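Local atomic coordinates of 401aa long hypothetical glucose-1-phosphate thymidylyltransferase (Sulfolobus tokodaii, PDB entry 2GGO), a protein that probably acts as a bifunctional enzyme in UDP-N-acetylglucosamine and UDP-N-acetylgalactosamine synthesis, joining a sugar-1-phosphate nucleotidyltransferase to a hexapeptide-repeat transferase section. Residues S153-A158 with V199-G204; N214-N219 with S350-L355. All blocks are in the same frame, centred on the assembly; numbering follows the deposited sequence.

Contact 1 of 2, residues S153-A158 with V199-G204; sequences SNLINA and VIEYEG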
ATOM      1  N   SER A 153     -17.233 -17.508  -7.918  1.00 86.21           N
ATOM      2  CA  SER A 153     -16.454 -17.032  -9.079  1.00 83.71           C
ATOM      3  C   SER A 153     -15.024 -16.641  -8.670  1.00 82.00           C
ATOM      4  O   SER A 153     -14.750 -16.391  -7.495  1.00 81.41           O
ATOM      5  CB  SER A 153     -17.166 -15.841  -9.763  1.00 83.74           C
ATOM      6  OG  SER A 153     -16.645 -15.546 -11.055  1.00 83.05           O
ATOM      7  N   ASN A 154     -14.125 -16.617  -9.654  1.00 79.91           N
ATOM      8  CA  ASN A 154     -12.796 -16.013  -9.520  1.00 78.02           C
ATOM      9  C   ASN A 154     -12.790 -14.498  -9.745  1.00 76.02           C
ATOM     10  O   ASN A 154     -11.863 -13.805  -9.312  1.00 75.96           O
ATOM     11  CB  ASN A 154     -11.825 -16.665 -10.495  1.00 78.61           C
ATOM     12  CG  ASN A 154     -11.246 -17.938  -9.951  1.00 80.48           C
ATOM     13  OD1 ASN A 154     -10.400 -17.917  -9.052  1.00 82.17           O
ATOM     14  ND2 ASN A 154     -11.704 -19.069 -10.484  1.00 83.68           N
ATOM     15  N   LEU A 155     -13.817 -14.004 -10.442  1.00 73.19           N
ATOM     16  CA  LEU A 155     -14.020 -12.575 -10.660  1.00 70.14           C
ATOM     17  C   LEU A 155     -14.424 -11.850  -9.389  1.00 68.04           C
ATOM     18  O   LEU A 155     -15.491 -12.102  -8.829  1.00 67.56           O
ATOM     19  CB  LEU A 155     -15.098 -12.321 -11.716  1.00 70.22           C
ATOM     20  CG  LEU A 155     -14.758 -11.796 -13.115  1.00 69.76           C
ATOM     21  CD1 LEU A 155     -15.875 -10.870 -13.525  1.00 69.49           C
ATOM     22  CD2 LEU A 155     -13.419 -11.077 -13.223  1.00 68.64           C
ATOM     23  N   ILE A 156     -13.575 -10.927  -8.959  1.00 65.52           N
ATOM     24  CA  ILE A 156     -13.891 -10.085  -7.810  1.00 63.15           C
ATOM     25  C   ILE A 156     -14.062  -8.605  -8.215  1.00 60.80           C
ATOM     26  O   ILE A 156     -13.627  -8.189  -9.297  1.00 60.38           O
ATOM     27  CB  ILE A 156     -12.857 -10.298  -6.629  1.00 63.51           C
ATOM     28  CG1 ILE A 156     -11.439  -9.866  -7.023  1.00 63.11           C
ATOM     29  CG2 ILE A 156     -12.847 -11.771  -6.147  1.00 63.65           C
ATOM     30  CD1 ILE A 156     -10.937  -8.697  -6.252  1.00 61.75           C
ATOM     31  N   ASN A 157     -14.711  -7.831  -7.353  1.00 57.74           N
ATOM     32  CA  ASN A 157     -14.807  -6.395  -7.544  1.00 55.17           C
ATOM     33  C   ASN A 157     -13.432  -5.718  -7.426  1.00 53.74           C
ATOM     34  O   ASN A 157     -12.891  -5.618  -6.329  1.00 53.48           O
ATOM     35  CB  ASN A 157     -15.790  -5.810  -6.530  1.00 55.11           C
ATOM     36  CG  ASN A 157     -15.947  -4.291  -6.653  1.00 55.06           C
ATOM     37  OD1 ASN A 157     -15.465  -3.671  -7.600  1.00 55.92           O
ATOM     38  ND2 ASN A 157     -16.632  -3.697  -5.695  1.00 52.81           N
ATOM     39  N   ALA A 158     -12.873  -5.267  -8.555  1.00 51.29           N
ATOM     40  CA  ALA A 158     -11.565  -4.586  -8.586  1.00 49.52           C
ATOM     41  C   ALA A 158     -11.571  -3.162  -7.986  1.00 48.34           C
ATOM     42  O   ALA A 158     -10.511  -2.541  -7.895  1.00 48.70           O
ATOM     43  CB  ALA A 158     -11.017  -4.548  -9.995  1.00 48.87           C
ATOM     44  N   VAL A 199     -19.362  -5.172 -17.145  1.00 56.57           N
ATOM     45  CA  VAL A 199     -18.255  -5.652 -16.350  1.00 55.39           C
ATOM     46  C   VAL A 199     -17.100  -5.860 -17.322  1.00 55.20           C
ATOM     47  O   VAL A 199     -17.177  -6.723 -18.217  1.00 54.57           O
ATOM     48  CB  VAL A 199     -18.602  -6.951 -15.532  1.00 55.55           C
ATOM     49  CG1 VAL A 199     -17.357  -7.737 -15.169  1.00 55.16           C
ATOM     50  CG2 VAL A 199     -19.367  -6.617 -14.262  1.00 54.40           C
ATOM     51  N   ILE A 200     -16.061  -5.029 -17.164  1.00 54.61           N
ATOM     52  CA  ILE A 200     -14.788  -5.199 -17.878  1.00 54.07           C
ATOM     53  C   ILE A 200     -13.854  -6.009 -16.980  1.00 54.47           C
ATOM     54  O   ILE A 200     -13.781  -5.778 -15.769  1.00 53.69           O
ATOM     55  CB  ILE A 200     -14.084  -3.852 -18.221  1.00 53.81           C
ATOM     56  CG1 ILE A 200     -15.085  -2.705 -18.399  1.00 54.00           C
ATOM     57  CG2 ILE A 200     -13.109  -4.018 -19.412  1.00 52.78           C
ATOM     58  CD1 ILE A 200     -16.053  -2.858 -19.536  1.00 53.51           C
ATOM     59  N   GLU A 201     -13.158  -6.967 -17.579  1.00 54.99           N
ATOM     60  CA  GLU A 201     -12.244  -7.799 -16.839  1.00 55.66           C
ATOM     61  C   GLU A 201     -10.875  -7.143 -16.916  1.00 55.55           C
ATOM     62  O   GLU A 201     -10.347  -6.908 -18.020  1.00 55.38           O
ATOM     63  CB  GLU A 201     -12.206  -9.219 -17.408  1.00 56.10           C
ATOM     64  CG  GLU A 201     -11.686 -10.283 -16.428  1.00 58.54           C
ATOM     65  CD  GLU A 201     -11.051 -11.490 -17.128  1.00 62.73           C
ATOM     66  OE1 GLU A 201     -11.503 -11.872 -18.240  1.00 63.44           O
ATOM     67  OE2 GLU A 201     -10.082 -12.058 -16.562  1.00 64.94           O
ATOM     68  N   TYR A 202     -10.326  -6.826 -15.738  1.00 55.35           N
ATOM     69  CA  TYR A 202      -8.982  -6.268 -15.627  1.00 54.91           C
ATOM     70  C   TYR A 202      -7.928  -7.289 -16.043  1.00 55.03           C
ATOM     71  O   TYR A 202      -7.973  -8.439 -15.589  1.00 55.16           O
ATOM     72  CB  TYR A 202      -8.712  -5.788 -14.197  1.00 54.77           C
ATOM     73  CG  TYR A 202      -7.397  -5.067 -14.094  1.00 54.67           C
ATOM     74  CD1 TYR A 202      -7.234  -3.803 -14.660  1.00 54.91           C
ATOM     75  CD2 TYR A 202      -6.304  -5.652 -13.474  1.00 53.15           C
ATOM     76  CE1 TYR A 202      -6.020  -3.136 -14.598  1.00 54.99           C
ATOM     77  CE2 TYR A 202      -5.088  -4.984 -13.404  1.00 54.78           C
ATOM     78  CZ  TYR A 202      -4.960  -3.730 -13.969  1.00 54.36           C
ATOM     79  OH  TYR A 202      -3.770  -3.063 -13.911  1.00 54.64           O
ATOM     80  N   GLU A 203      -6.970  -6.896 -16.883  1.00 55.04           N
ATOM     81  CA  GLU A 203      -5.991  -7.897 -17.312  1.00 55.74           C
ATOM     82  C   GLU A 203      -4.576  -7.961 -16.652  1.00 54.80           C
ATOM     83  O   GLU A 203      -4.159  -9.064 -16.229  1.00 55.13           O
ATOM     84  CB  GLU A 203      -6.017  -8.129 -18.831  1.00 56.69           C
ATOM     85  CG  GLU A 203      -7.308  -8.949 -19.206  1.00 60.88           C
ATOM     86  CD  GLU A 203      -7.125  -9.947 -20.344  1.00 65.65           C
ATOM     87  OE1 GLU A 203      -7.230 -11.172 -20.081  1.00 67.28           O
ATOM     88  OE2 GLU A 203      -6.884  -9.506 -21.496  1.00 68.79           O
ATOM     89  N   GLY A 204      -3.875  -6.826 -16.528  1.00 53.12           N
ATOM     90  CA  GLY A 204      -2.585  -6.793 -15.797  1.00 51.04           C
ATOM     91  C   GLY A 204      -2.572  -7.059 -14.272  1.00 49.21           C
ATOM     92  O   GLY A 204      -3.315  -7.901 -13.738  1.00 49.17           O
TER

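Contact 2 of 2, residues N214-N219 with S350-L355; sequences NIIDVN and SGRRKL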
ATOM      1  N   ASN A 214       1.619  -6.381   2.188  1.00 27.55           N
ATOM      2  CA  ASN A 214       1.346  -5.983   0.791  1.00 25.32           C
ATOM      3  C   ASN A 214       2.157  -4.812   0.338  1.00 24.74           C
ATOM      4  O   ASN A 214       2.383  -4.665  -0.832  1.00 24.30           O
ATOM      5  CB  ASN A 214      -0.120  -5.713   0.485  1.00 26.81           C
ATOM      6  CG  ASN A 214      -1.042  -6.888   0.829  1.00 26.36           C
ATOM      7  OD1 ASN A 214      -0.769  -8.058   0.515  1.00 30.52           O
ATOM      8  ND2 ASN A 214      -2.168  -6.572   1.427  1.00 24.89           N
ATOM      9  N   ILE A 215       2.654  -3.986   1.248  1.00 23.21           N
ATOM     10  CA  ILE A 215       3.655  -2.982   0.864  1.00 23.45           C
ATOM     11  C   ILE A 215       4.917  -3.615   0.243  1.00 22.47           C
ATOM     12  O   ILE A 215       5.527  -3.069  -0.696  1.00 23.97           O
ATOM     13  CB  ILE A 215       4.012  -2.069   2.076  1.00 23.92           C
ATOM     14  CG1 ILE A 215       2.741  -1.536   2.745  1.00 20.48           C
ATOM     15  CG2 ILE A 215       4.999  -0.968   1.662  1.00 25.53           C
ATOM     16  CD1 ILE A 215       2.980  -0.398   3.783  1.00 23.15           C
ATOM     17  N   ILE A 216       5.308  -4.776   0.783  1.00 23.81           N
ATOM     18  CA  ILE A 216       6.387  -5.565   0.171  1.00 22.22           C
ATOM     19  C   ILE A 216       5.933  -6.112  -1.204  1.00 21.56           C
ATOM     20  O   ILE A 216       6.571  -5.897  -2.193  1.00 21.10           O
ATOM     21  CB  ILE A 216       6.950  -6.687   1.094  1.00 23.23           C
ATOM     22  CG1 ILE A 216       7.380  -6.084   2.460  1.00 23.97           C
ATOM     23  CG2 ILE A 216       8.210  -7.193   0.456  1.00 22.40           C
ATOM     24  CD1 ILE A 216       7.514  -7.093   3.687  1.00 19.43           C
ATOM     25  N   ASP A 217       4.836  -6.829  -1.233  1.00 21.79           N
ATOM     26  CA  ASP A 217       4.204  -7.238  -2.477  1.00 24.15           C
ATOM     27  C   ASP A 217       4.301  -6.150  -3.579  1.00 24.93           C
ATOM     28  O   ASP A 217       5.035  -6.335  -4.572  1.00 26.73           O
ATOM     29  CB  ASP A 217       2.740  -7.607  -2.186  1.00 24.22           C
ATOM     30  CG  ASP A 217       2.613  -8.767  -1.248  1.00 24.02           C
ATOM     31  OD1 ASP A 217       3.642  -9.427  -1.029  1.00 32.30           O
ATOM     32  OD2 ASP A 217       1.511  -9.035  -0.698  1.00 28.27           O
ATOM     33  N   VAL A 218       3.636  -5.004  -3.428  1.00 24.85           N
ATOM     34  CA  VAL A 218       3.665  -4.057  -4.596  1.00 26.14           C
ATOM     35  C   VAL A 218       5.024  -3.464  -4.936  1.00 26.26           C
ATOM     36  O   VAL A 218       5.344  -3.110  -6.104  1.00 28.68           O
ATOM     37  CB  VAL A 218       2.585  -2.921  -4.515  1.00 27.44           C
ATOM     38  CG1 VAL A 218       1.225  -3.531  -4.407  1.00 30.65           C
ATOM     39  CG2 VAL A 218       2.822  -2.097  -3.284  1.00 28.67           C
ATOM     40  N   ASN A 219       5.866  -3.309  -3.929  1.00 25.64           N
ATOM     41  CA  ASN A 219       7.147  -2.663  -4.183  1.00 24.65           C
ATOM     42  C   ASN A 219       7.996  -3.659  -4.903  1.00 25.18           C
ATOM     43  O   ASN A 219       8.794  -3.278  -5.761  1.00 27.17           O
ATOM     44  CB  ASN A 219       7.798  -2.279  -2.836  1.00 23.67           C
ATOM     45  CG  ASN A 219       7.629  -0.863  -2.490  1.00 18.97           C
ATOM     46  OD1 ASN A 219       8.362  -0.015  -2.955  1.00 22.72           O
ATOM     47  ND2 ASN A 219       6.666  -0.568  -1.639  1.00 18.79           N
ATOM     48  N   SER A 350       0.048 -14.191   7.614  1.00 34.85           N
ATOM     49  CA  SER A 350       0.509 -13.366   6.555  1.00 33.62           C
ATOM     50  C   SER A 350       0.621 -14.152   5.275  1.00 33.76           C
ATOM     51  O   SER A 350       0.839 -13.584   4.207  1.00 33.28           O
ATOM     52  CB  SER A 350       1.897 -12.866   6.937  1.00 32.46           C
ATOM     53  OG  SER A 350       2.799 -13.943   6.868  1.00 31.41           O
ATOM     54  N   GLY A 351       0.552 -15.470   5.387  1.00 33.78           N
ATOM     55  CA  GLY A 351       0.852 -16.320   4.241  1.00 34.20           C
ATOM     56  C   GLY A 351       2.336 -16.494   3.990  1.00 34.91           C
ATOM     57  O   GLY A 351       2.722 -17.178   3.045  1.00 36.97           O
ATOM     58  N   ARG A 352       3.180 -15.906   4.843  1.00 33.88           N
ATOM     59  CA  ARG A 352       4.610 -15.920   4.601  1.00 32.34           C
ATOM     60  C   ARG A 352       5.315 -16.687   5.697  1.00 32.14           C
ATOM     61  O   ARG A 352       5.028 -16.524   6.873  1.00 31.75           O
ATOM     62  CB  ARG A 352       5.163 -14.514   4.463  1.00 32.53           C
ATOM     63  CG  ARG A 352       4.604 -13.713   3.286  1.00 32.22           C
ATOM     64  CD  ARG A 352       4.970 -12.243   3.435  1.00 33.49           C
ATOM     65  NE  ARG A 352       6.426 -12.039   3.492  1.00 34.64           N
ATOM     66  CZ  ARG A 352       7.190 -11.520   2.529  1.00 38.47           C
ATOM     67  NH1 ARG A 352       6.664 -11.115   1.372  1.00 37.18           N
ATOM     68  NH2 ARG A 352       8.509 -11.420   2.721  1.00 38.43           N
ATOM     69  N   ARG A 353       6.215 -17.547   5.259  1.00 32.42           N
ATOM     70  CA  ARG A 353       7.015 -18.387   6.122  1.00 33.89           C
ATOM     71  C   ARG A 353       8.115 -17.504   6.695  1.00 30.31           C
ATOM     72  O   ARG A 353       8.474 -17.649   7.874  1.00 29.88           O
ATOM     73  CB  ARG A 353       7.642 -19.542   5.306  1.00 33.51           C
ATOM     74  CG  ARG A 353       8.276 -20.686   6.170  1.00 39.46           C
ATOM     75  CD  ARG A 353       9.537 -21.340   5.510  1.00 39.07           C
ATOM     76  NE  ARG A 353      10.255 -22.175   6.477  1.00 48.91           N
ATOM     77  CZ  ARG A 353      11.577 -22.389   6.495  1.00 50.28           C
ATOM     78  NH1 ARG A 353      12.372 -21.824   5.580  1.00 49.45           N
ATOM     79  NH2 ARG A 353      12.099 -23.177   7.448  1.00 49.09           N
ATOM     80  N   LYS A 354       8.635 -16.628   5.834  1.00 28.63           N
ATOM     81  CA  LYS A 354       9.578 -15.512   6.196  1.00 26.70           C
ATOM     82  C   LYS A 354       8.935 -14.095   6.222  1.00 23.52           C
ATOM     83  O   LYS A 354       8.498 -13.511   5.193  1.00 21.67           O
ATOM     84  CB  LYS A 354      10.787 -15.481   5.275  1.00 27.49           C
ATOM     85  CG  LYS A 354      11.673 -16.736   5.379  1.00 27.51           C
ATOM     86  CD  LYS A 354      13.114 -16.305   5.355  1.00 30.64           C
ATOM     87  CE  LYS A 354      14.016 -17.299   6.021  1.00 32.42           C
ATOM     88  NZ  LYS A 354      14.544 -18.111   4.900  1.00 34.37           N
ATOM     89  N   LEU A 355       8.879 -13.536   7.414  1.00 20.02           N
ATOM     90  CA  LEU A 355       8.312 -12.227   7.587  1.00 17.37           C
ATOM     91  C   LEU A 355       8.979 -11.635   8.824  1.00 16.77           C
ATOM     92  O   LEU A 355       9.022 -12.259   9.855  1.00 15.57           O
ATOM     93  CB  LEU A 355       6.792 -12.306   7.769  1.00 19.31           C
ATOM     94  CG  LEU A 355       6.147 -10.913   7.951  1.00 20.26           C
ATOM     95  CD1 LEU A 355       6.383 -10.079   6.669  1.00 20.13           C
ATOM     96  CD2 LEU A 355       4.697 -11.079   8.231  1.00 24.22           C
TER

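Contact 1 of 2, residues S153-A158 with V199-G204
L155 by itself makes both side-chain touches between two strands that are not neighbours in their sheet: strand 117-123 runs between 155-164 and 197-201, and the leucine bridges over it. Its two methyl groups are divided between V199 and E201, two residues apart on the edge strand. CD1 of L155 meets CG1 of V199 tip to tip at 3.8 Å, while CD2 of L155 passes at a slant beside CG of E201, 3.7 Å away. Neither torsion of the leucine is staggered (chi1 -108°, chi2 -144°). V199 offers the methyl that lies anti to its backbone nitrogen, which carries CG1 toward the leucine.

E201 takes part through its hydrocarbon stem. With CG anti to the backbone N (chi1 -159°) the methylene is set against the leucine, and the extended chain takes the carboxylate past it to a salt bridge between OE2 and NZ of K123 on the intervening strand. L135 touches both L155 and V199, and L133 also packs on L155, so strand 132-135 contributes to the same apolar cluster. Just before strand 155-164, S153 forms an ST turn: its OG accepts from the backbone N of L155 at 3.3 Å. Farther along, N157 probably binds N-acetyl-alpha-D-glucosamine 1-phosphate, and its amide is held by Y161 and G159.

No hydrogen bond crosses between 153-158 and 199-204, and the buried surface is only 141 Å². The link is therefore a dispersion contact laid over the strand between them, with the glutamate serving two chemistries: its methylene joins the apolar cluster and its carboxylate pairs with K123, which probably favours the ionised form of the acid.

Contact 2 of 2, residues N214-N219 with S350-L355
I216 and L355 form the more buried side of this contact, where CD1 of I216 faces CD1 of L355 at 4.4 Å. L355 has CG anti to its backbone N (chi1 -180°), and the isobutyl group thereby extends to the helix. On the partly exposed side, R352 reaches the same helix with its guanidinium. CG2 of I216 lies oblique to the guanidinium plane, 4.3 Å from NH1 of R352. OD1 of D217 sits at the guanidinium edge, near its plane, but its 4.2 Å from NH1 of R352 exceeds a salt bridge. Every approach across the contact is thus loose, and no hydrogen bond crosses it.

The tight part is the bonding within the loop. The arginine curls back at chi3 (59°) and grips the carbonyl oxygen of K354 side-on, with NE 3.1 Å and NH2 3.2 Å from that O; the two donors come from opposite faces of the carbonyl plane. NH2 also pairs with D314. An ST turn fixes the base of the arginine, S350 OG accepting from the backbone N of R352 at 2.8 Å.

Because NE and NH2 are committed to the loop and D314, the guanidinium's rotation is set largely by them and not by the helix. The approach to D217 is then probably a weak electrostatic attraction without a direct bond, supplementing a modest apolar contact.

In the fold
Along the chain the two contacts follow in series, neither nesting nor crossing. Contact 1 comes first and closes a span of 40 residues, about half helix, within the nucleotidyltransferase section; it joins an inner strand of the mixed sheet to one of its outermost strands, 197-201. The chain then passes through strand 206-208 into helix 212-225, where contact 2 opens. From there it enters the stacked coils, with their parallel sheets, of the hexapeptide-repeat section, consistent with a left-handed beta-helix, and only after 130 residues does loop 350-355 return to the helix. Contact 2 thus ties the two sections together. The nearest atoms of the two contacts are about 11 Å apart.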